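PDB 6DDN: probable sulfate-binding lipoprotein SubI from Mycobacterium tuberculosis, which probably binds sulfate outside the cytoplasmic membrane and delivers it for uptake into the cell. Local coordinates for residues 53-66 against 98-110. Sequence-based numbering, arbitrary orientation.
With SO4 (sulfate ion), chain C.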
ATOM      1  N   SER A  53       5.589  -5.502  25.453  1.00 82.68           N
ATOM      2  CA  SER A  53       5.200  -4.428  24.552  1.00 78.13           C
ATOM      3  C   SER A  53       5.992  -4.537  23.255  1.00 72.71           C
ATOM      4  O   SER A  53       7.220  -4.666  23.284  1.00 72.68           O
ATOM      5  CB  SER A  53       5.437  -3.066  25.211  1.00 81.45           C
ATOM      6  OG  SER A  53       5.016  -2.013  24.370  1.00 79.42           O
ATOM      7  N   ILE A  54       5.289  -4.485  22.124  1.00 68.80           N
ATOM      8  CA  ILE A  54       5.913  -4.509  20.807  1.00 63.51           C
ATOM      9  C   ILE A  54       5.446  -3.291  20.023  1.00 60.81           C
ATOM     10  O   ILE A  54       4.331  -2.794  20.212  1.00 62.67           O
ATOM     11  CB  ILE A  54       5.596  -5.807  20.028  1.00 60.09           C
ATOM     12  CG1 ILE A  54       4.088  -6.051  19.980  1.00 64.39           C
ATOM     13  CG2 ILE A  54       6.318  -6.992  20.652  1.00 60.99           C
ATOM     14  CD1 ILE A  54       3.684  -7.195  19.075  1.00 62.82           C
ATOM     15  N   THR A  55       6.310  -2.810  19.133  1.00 59.49           N
ATOM     16  CA  THR A  55       6.044  -1.615  18.345  1.00 60.59           C
ATOM     17  C   THR A  55       6.030  -1.967  16.867  1.00 60.48           C
ATOM     18  O   THR A  55       6.993  -2.546  16.352  1.00 60.83           O
ATOM     19  CB  THR A  55       7.091  -0.532  18.611  1.00 61.53           C
ATOM     20  OG1 THR A  55       6.971  -0.076  19.964  1.00 70.91           O
ATOM     21  CG2 THR A  55       6.891   0.641  17.664  1.00 58.16           C
ATOM     22  N   LEU A  56       4.941  -1.614  16.192  1.00 60.90           N
ATOM     23  CA  LEU A  56       4.816  -1.786  14.753  1.00 55.06           C
ATOM     24  C   LEU A  56       5.042  -0.441  14.077  1.00 57.05           C
ATOM     25  O   LEU A  56       4.284   0.509  14.309  1.00 55.30           O
ATOM     26  CB  LEU A  56       3.442  -2.342  14.380  1.00 49.30           C
ATOM     27  CG  LEU A  56       3.145  -2.335  12.878  1.00 43.06           C
ATOM     28  CD1 LEU A  56       4.048  -3.312  12.142  1.00 37.62           C
ATOM     29  CD2 LEU A  56       1.691  -2.658  12.622  1.00 45.92           C
ATOM     30  N   VAL A  57       6.082  -0.358  13.257  1.00 55.35           N
ATOM     31  CA  VAL A  57       6.336   0.806  12.419  1.00 56.38           C
ATOM     32  C   VAL A  57       5.768   0.490  11.044  1.00 55.88           C
ATOM     33  O   VAL A  57       6.341  -0.306  10.291  1.00 62.37           O
ATOM     34  CB  VAL A  57       7.831   1.147  12.354  1.00 58.72           C
ATOM     35  CG1 VAL A  57       8.083   2.244  11.328  1.00 58.73           C
ATOM     36  CG2 VAL A  57       8.333   1.575  13.722  1.00 61.14           C
ATOM     37  N   ALA A  58       4.631   1.095  10.718  1.00 53.10           N
ATOM     38  CA  ALA A  58       3.929   0.823   9.475  1.00 52.76           C
ATOM     39  C   ALA A  58       3.890   2.075   8.611  1.00 55.91           C
ATOM     40  O   ALA A  58       4.240   3.175   9.046  1.00 58.59           O
ATOM     41  CB  ALA A  58       2.506   0.315   9.743  1.00 50.76           C
ATOM     42  N   TYR A  59       3.448   1.895   7.366  1.00 56.31           N
ATOM     43  CA  TYR A  59       3.351   3.014   6.437  1.00 53.11           C
ATOM     44  C   TYR A  59       2.106   3.848   6.729  1.00 49.22           C
ATOM     45  O   TYR A  59       1.553   3.779   7.830  1.00 48.35           O
ATOM     46  CB  TYR A  59       3.383   2.523   4.982  1.00 53.12           C
ATOM     47  CG  TYR A  59       2.286   1.566   4.561  1.00 48.82           C
ATOM     48  CD1 TYR A  59       2.232   0.267   5.053  1.00 47.60           C
ATOM     49  CD2 TYR A  59       1.329   1.952   3.633  1.00 50.97           C
ATOM     50  CE1 TYR A  59       1.236  -0.610   4.654  1.00 46.82           C
ATOM     51  CE2 TYR A  59       0.336   1.083   3.227  1.00 52.91           C
ATOM     52  CZ  TYR A  59       0.289  -0.193   3.741  1.00 47.58           C
ATOM     53  OH  TYR A  59      -0.708  -1.051   3.332  1.00 46.12           O
ATOM     54  N   ALA A  60       1.657   4.644   5.757  1.00 48.92           N
ATOM     55  CA  ALA A  60       0.757   5.750   6.065  1.00 49.83           C
ATOM     56  C   ALA A  60      -0.713   5.359   6.159  1.00 48.15           C
ATOM     57  O   ALA A  60      -1.485   6.085   6.792  1.00 48.62           O
ATOM     58  CB  ALA A  60       0.910   6.856   5.019  1.00 50.54           C
ATOM     59  N   VAL A  61      -1.132   4.255   5.547  1.00 48.33           N
ATOM     60  CA  VAL A  61      -2.567   3.978   5.450  1.00 49.93           C
ATOM     61  C   VAL A  61      -3.060   2.633   5.991  1.00 50.51           C
ATOM     62  O   VAL A  61      -4.264   2.370   5.868  1.00 49.71           O
ATOM     63  CB  VAL A  61      -3.028   4.112   3.989  1.00 51.27           C
ATOM     64  CG1 VAL A  61      -2.634   5.471   3.410  1.00 51.42           C
ATOM     65  CG2 VAL A  61      -2.459   2.987   3.154  1.00 48.83           C
ATOM     66  N   PRO A  62      -2.250   1.749   6.592  1.00 54.44           N
ATOM     67  CA  PRO A  62      -2.794   0.436   6.968  1.00 50.79           C
ATOM     68  C   PRO A  62      -3.510   0.408   8.309  1.00 46.41           C
ATOM     69  O   PRO A  62      -3.938  -0.671   8.736  1.00 43.43           O
ATOM     70  CB  PRO A  62      -1.539  -0.441   7.002  1.00 49.98           C
ATOM     71  CG  PRO A  62      -0.518   0.466   7.558  1.00 50.84           C
ATOM     72  CD  PRO A  62      -0.844   1.853   7.035  1.00 53.92           C
ATOM     73  N   GLU A  63      -3.665   1.551   8.974  1.00 53.72           N
ATOM     74  CA  GLU A  63      -4.252   1.576  10.313  1.00 53.46           C
ATOM     75  C   GLU A  63      -5.632   0.931  10.416  1.00 54.74           C
ATOM     76  O   GLU A  63      -5.871   0.223  11.409  1.00 53.83           O
ATOM     77  CB  GLU A  63      -4.309   3.023  10.826  1.00 51.16           C
ATOM     78  CG  GLU A  63      -4.833   3.166  12.250  1.00 50.46           C
ATOM     79  CD  GLU A  63      -6.342   3.295  12.312  1.00 53.44           C
ATOM     80  OE1 GLU A  63      -6.961   3.529  11.253  1.00 60.58           O
ATOM     81  OE2 GLU A  63      -6.913   3.155  13.413  1.00 57.34           O
ATOM     82  N   PRO A  64      -6.577   1.139   9.486  1.00 50.99           N
ATOM     83  CA  PRO A  64      -7.902   0.516   9.653  1.00 47.36           C
ATOM     84  C   PRO A  64      -7.858  -0.991   9.820  1.00 50.08           C
ATOM     85  O   PRO A  64      -8.709  -1.552  10.521  1.00 53.99           O
ATOM     86  CB  PRO A  64      -8.635   0.918   8.368  1.00 43.29           C
ATOM     87  CG  PRO A  64      -8.015   2.213   7.999  1.00 44.19           C
ATOM     88  CD  PRO A  64      -6.560   2.049   8.325  1.00 43.62           C
ATOM     89  N   GLY A  65      -6.893  -1.665   9.204  1.00 53.14           N
ATOM     90  CA  GLY A  65      -6.769  -3.094   9.386  1.00 53.11           C
ATOM     91  C   GLY A  65      -6.018  -3.449  10.650  1.00 55.84           C
ATOM     92  O   GLY A  65      -6.386  -4.397  11.352  1.00 60.59           O
ATOM     93  N   TRP A  66      -4.963  -2.691  10.956  1.00 54.13           N
ATOM     94  CA  TRP A  66      -4.174  -2.976  12.151  1.00 48.75           C
ATOM     95  C   TRP A  66      -4.995  -2.771  13.415  1.00 46.61           C
ATOM     96  O   TRP A  66      -4.952  -3.599  14.332  1.00 47.75           O
ATOM     97  CB  TRP A  66      -2.918  -2.105  12.176  1.00 46.07           C
ATOM     98  CG  TRP A  66      -1.872  -2.573  11.228  1.00 44.85           C
ATOM     99  CD1 TRP A  66      -1.373  -1.893  10.157  1.00 48.01           C
ATOM    100  CD2 TRP A  66      -1.203  -3.840  11.248  1.00 43.39           C
ATOM    101  NE1 TRP A  66      -0.427  -2.654   9.513  1.00 49.45           N
ATOM    102  CE2 TRP A  66      -0.306  -3.854  10.163  1.00 45.67           C
ATOM    103  CE3 TRP A  66      -1.272  -4.960  12.081  1.00 44.98           C
ATOM    104  CZ2 TRP A  66       0.515  -4.945   9.889  1.00 49.76           C
ATOM    105  CZ3 TRP A  66      -0.459  -6.041  11.807  1.00 44.78           C
ATOM    106  CH2 TRP A  66       0.423  -6.027  10.722  1.00 52.64           C
ATOM    107  N   VAL A  98      13.700   3.409  11.007  1.00 61.93           N
ATOM    108  CA  VAL A  98      14.106   2.163  11.651  1.00 63.33           C
ATOM    109  C   VAL A  98      15.522   1.783  11.238  1.00 66.74           C
ATOM    110  O   VAL A  98      16.300   1.264  12.048  1.00 69.80           O
ATOM    111  CB  VAL A  98      13.106   1.040  11.332  1.00 60.33           C
ATOM    112  CG1 VAL A  98      13.428  -0.199  12.153  1.00 61.87           C
ATOM    113  CG2 VAL A  98      11.681   1.505  11.588  1.00 57.20           C
ATOM    114  N   ALA A  99      15.879   2.032   9.974  1.00 56.64           N
ATOM    115  CA  ALA A  99      17.234   1.746   9.521  1.00 63.18           C
ATOM    116  C   ALA A  99      18.268   2.488  10.350  1.00 70.59           C
ATOM    117  O   ALA A  99      19.382   1.989  10.547  1.00 80.21           O
ATOM    118  CB  ALA A  99      17.384   2.110   8.043  1.00 67.64           C
ATOM    119  N   ASP A 100      17.920   3.670  10.853  1.00 66.97           N
ATOM    120  CA  ASP A 100      18.879   4.445  11.626  1.00 73.03           C
ATOM    121  C   ASP A 100      18.366   4.749  13.027  1.00 74.66           C
ATOM    122  O   ASP A 100      18.428   5.899  13.479  1.00 80.42           O
ATOM    123  CB  ASP A 100      19.237   5.731  10.882  1.00 81.73           C
ATOM    124  CG  ASP A 100      20.219   5.492   9.750  1.00 89.50           C
ATOM    125  OD1 ASP A 100      21.345   5.027  10.032  1.00 94.61           O
ATOM    126  OD2 ASP A 100      19.866   5.763   8.582  1.00 89.01           O
ATOM    127  N   GLY A 101      17.865   3.733  13.723  1.00 70.05           N
ATOM    128  CA  GLY A 101      17.702   3.773  15.165  1.00 74.27           C
ATOM    129  C   GLY A 101      16.279   3.702  15.674  1.00 69.60           C
ATOM    130  O   GLY A 101      16.080   3.359  16.849  1.00 72.54           O
ATOM    131  N   LYS A 102      15.282   4.024  14.856  1.00 68.63           N
ATOM    132  CA  LYS A 102      13.913   4.103  15.353  1.00 68.52           C
ATOM    133  C   LYS A 102      13.489   2.763  15.945  1.00 64.65           C
ATOM    134  O   LYS A 102      13.612   1.727  15.274  1.00 57.48           O
ATOM    135  CB  LYS A 102      12.948   4.507  14.243  1.00 70.93           C
ATOM    136  CG  LYS A 102      11.485   4.524  14.644  1.00 69.82           C
ATOM    137  CD  LYS A 102      10.688   5.419  13.711  1.00 69.56           C
ATOM    138  CE  LYS A 102       9.330   5.761  14.296  1.00 70.86           C
ATOM    139  NZ  LYS A 102       8.228   5.148  13.506  1.00 69.51           N
ATOM    140  N   PRO A 103      13.003   2.735  17.183  1.00 67.07           N
ATOM    141  CA  PRO A 103      12.599   1.463  17.791  1.00 69.34           C
ATOM    142  C   PRO A 103      11.472   0.819  17.002  1.00 67.54           C
ATOM    143  O   PRO A 103      10.487   1.470  16.644  1.00 65.25           O
ATOM    144  CB  PRO A 103      12.149   1.871  19.199  1.00 70.90           C
ATOM    145  CG  PRO A 103      11.769   3.311  19.067  1.00 71.99           C
ATOM    146  CD  PRO A 103      12.720   3.884  18.059  1.00 70.11           C
ATOM    147  N   ALA A 104      11.634  -0.469  16.718  1.00 68.44           N
ATOM    148  CA  ALA A 104      10.637  -1.216  15.970  1.00 61.15           C
ATOM    149  C   ALA A 104      10.802  -2.692  16.282  1.00 65.59           C
ATOM    150  O   ALA A 104      11.927  -3.191  16.375  1.00 72.82           O
ATOM    151  CB  ALA A 104      10.765  -0.976  14.461  1.00 57.83           C
ATOM    152  N   ASP A 105       9.676  -3.378  16.461  1.00 62.36           N
ATOM    153  CA  ASP A 105       9.669  -4.827  16.559  1.00 62.47           C
ATOM    154  C   ASP A 105       9.091  -5.496  15.322  1.00 60.32           C
ATOM    155  O   ASP A 105       9.408  -6.661  15.063  1.00 57.69           O
ATOM    156  CB  ASP A 105       8.881  -5.274  17.800  1.00 62.03           C
ATOM    157  CG  ASP A 105       9.456  -4.707  19.089  1.00 65.64           C
ATOM    158  OD1 ASP A 105      10.462  -5.252  19.591  1.00 69.31           O
ATOM    159  OD2 ASP A 105       8.902  -3.711  19.601  1.00 66.53           O
ATOM    160  N   LEU A 106       8.269  -4.784  14.552  1.00 59.42           N
ATOM    161  CA  LEU A 106       7.748  -5.270  13.285  1.00 55.81           C
ATOM    162  C   LEU A 106       7.670  -4.112  12.305  1.00 55.47           C
ATOM    163  O   LEU A 106       7.397  -2.970  12.687  1.00 54.61           O
ATOM    164  CB  LEU A 106       6.359  -5.897  13.430  1.00 55.10           C
ATOM    165  CG  LEU A 106       6.270  -7.266  14.094  1.00 58.49           C
ATOM    166  CD1 LEU A 106       5.511  -7.158  15.404  1.00 61.97           C
ATOM    167  CD2 LEU A 106       5.600  -8.253  13.156  1.00 55.74           C
ATOM    168  N   VAL A 107       7.904  -4.420  11.034  1.00 52.68           N
ATOM    169  CA  VAL A 107       7.779  -3.451   9.957  1.00 47.91           C
ATOM    170  C   VAL A 107       6.673  -3.914   9.025  1.00 47.73           C
ATOM    171  O   VAL A 107       6.528  -5.113   8.768  1.00 50.38           O
ATOM    172  CB  VAL A 107       9.102  -3.266   9.188  1.00 49.46           C
ATOM    173  CG1 VAL A 107       9.999  -2.317   9.945  1.00 51.99           C
ATOM    174  CG2 VAL A 107       9.789  -4.606   8.973  1.00 54.16           C
ATOM    175  N   ASN A 108       5.883  -2.959   8.539  1.00 47.99           N
ATOM    176  CA  ASN A 108       4.839  -3.219   7.548  1.00 48.71           C
ATOM    177  C   ASN A 108       4.820  -2.006   6.625  1.00 48.30           C
ATOM    178  O   ASN A 108       4.263  -0.963   6.976  1.00 45.38           O
ATOM    179  CB  ASN A 108       3.483  -3.448   8.203  1.00 47.40           C
ATOM    180  CG  ASN A 108       2.353  -3.505   7.195  1.00 48.55           C
ATOM    181  OD1 ASN A 108       1.341  -2.820   7.337  1.00 49.79           O
ATOM    182  ND2 ASN A 108       2.523  -4.325   6.166  1.00 48.48           N
ATOM    183  N   PHE A 109       5.433  -2.140   5.457  1.00 49.52           N
ATOM    184  CA  PHE A 109       5.662  -1.004   4.581  1.00 49.34           C
ATOM    185  C   PHE A 109       4.839  -1.132   3.306  1.00 51.39           C
ATOM    186  O   PHE A 109       4.284  -2.186   2.989  1.00 54.13           O
ATOM    187  CB  PHE A 109       7.155  -0.870   4.267  1.00 49.73           C
ATOM    188  CG  PHE A 109       7.974  -0.445   5.449  1.00 51.53           C
ATOM    189  CD1 PHE A 109       7.443   0.419   6.394  1.00 52.95           C
ATOM    190  CD2 PHE A 109       9.263  -0.917   5.629  1.00 56.61           C
ATOM    191  CE1 PHE A 109       8.186   0.815   7.492  1.00 53.52           C
ATOM    192  CE2 PHE A 109      10.013  -0.524   6.726  1.00 58.55           C
ATOM    193  CZ  PHE A 109       9.471   0.342   7.658  1.00 55.32           C
ATOM    194  N   SER A 110       4.754  -0.015   2.580  1.00 57.24           N
ATOM    195  CA  SER A 110       3.946   0.025   1.367  1.00 49.62           C
ATOM    196  C   SER A 110       4.528  -0.866   0.279  1.00 51.33           C
ATOM    197  O   SER A 110       3.785  -1.558  -0.427  1.00 52.88           O
ATOM    198  CB  SER A 110       3.830   1.465   0.866  1.00 50.80           C
ATOM    199  OG  SER A 110       3.234   1.511  -0.418  1.00 53.22           O
TER
HETATM  200  S   SO4 C 401       2.587   5.491   1.927  1.00 49.61           S
HETATM  201  O1  SO4 C 401       3.157   5.325   3.261  1.00 48.23           O
HETATM  202  O2  SO4 C 401       1.203   5.022   1.934  1.00 48.53           O
HETATM  203  O3  SO4 C 401       2.617   6.899   1.544  1.00 48.17           O
HETATM  204  O4  SO4 C 401       3.366   4.714   0.969  1.00 48.78           O
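D105 and T55 grip each other twice: T55 N donates to OD2 of D105 at 2.8 Å, on the anti side of the carboxylate, while the amide of D105 returns a bond to the carbonyl of T55. That carbonyl also accepts from the amide of L106. Aspartate suits this position, where the strand begins: OD2 in effect accepts the T55 amide as a main-chain carbonyl would in regular parallel pairing, and OD1 is held by S271.

Near the other end, the indole NE1 of W66 donates to OD1 of N108 at 2.8 Å. The indole supplies one in-plane donor, but it stands 39° out of the amide plane. With CG anti to the backbone N (chi1 171°), the asparagine amide reaches across to W66, and its ND2 is taken by the carbonyl of P264, satisfying both buried polar atoms.

Strands 53-58 and 106-108 run parallel, L56 beside L106, joined by successive bonds from V57 N to L106 O, N108 N to V57 O and Y59 N to N108 O. Strand 83-88 flanks 53-58 on its other edge in this type II periplasmic-binding-protein fold.

The loop after 53-58 brings A60 N 3.0 Å from O1 of a bound sulfate, a hydrogen bond consistent with the family's anion site; S175, S177, G218 and Y236 also bind this ion. The flat Y59 ring offers two faces for packing, P62 CD over one and S110 CA over the opposite one, while N108 O and sulfate O1 lie at its edge.

V57 turns its branched methyls to one face of the sheet, filling two directions at once: CG1 meets V98 CG2 tip to tip at 3.7 Å, and CG2 packs on A104 CB at 3.6 Å. On the other face, L56 CD1 rests against L106 CB.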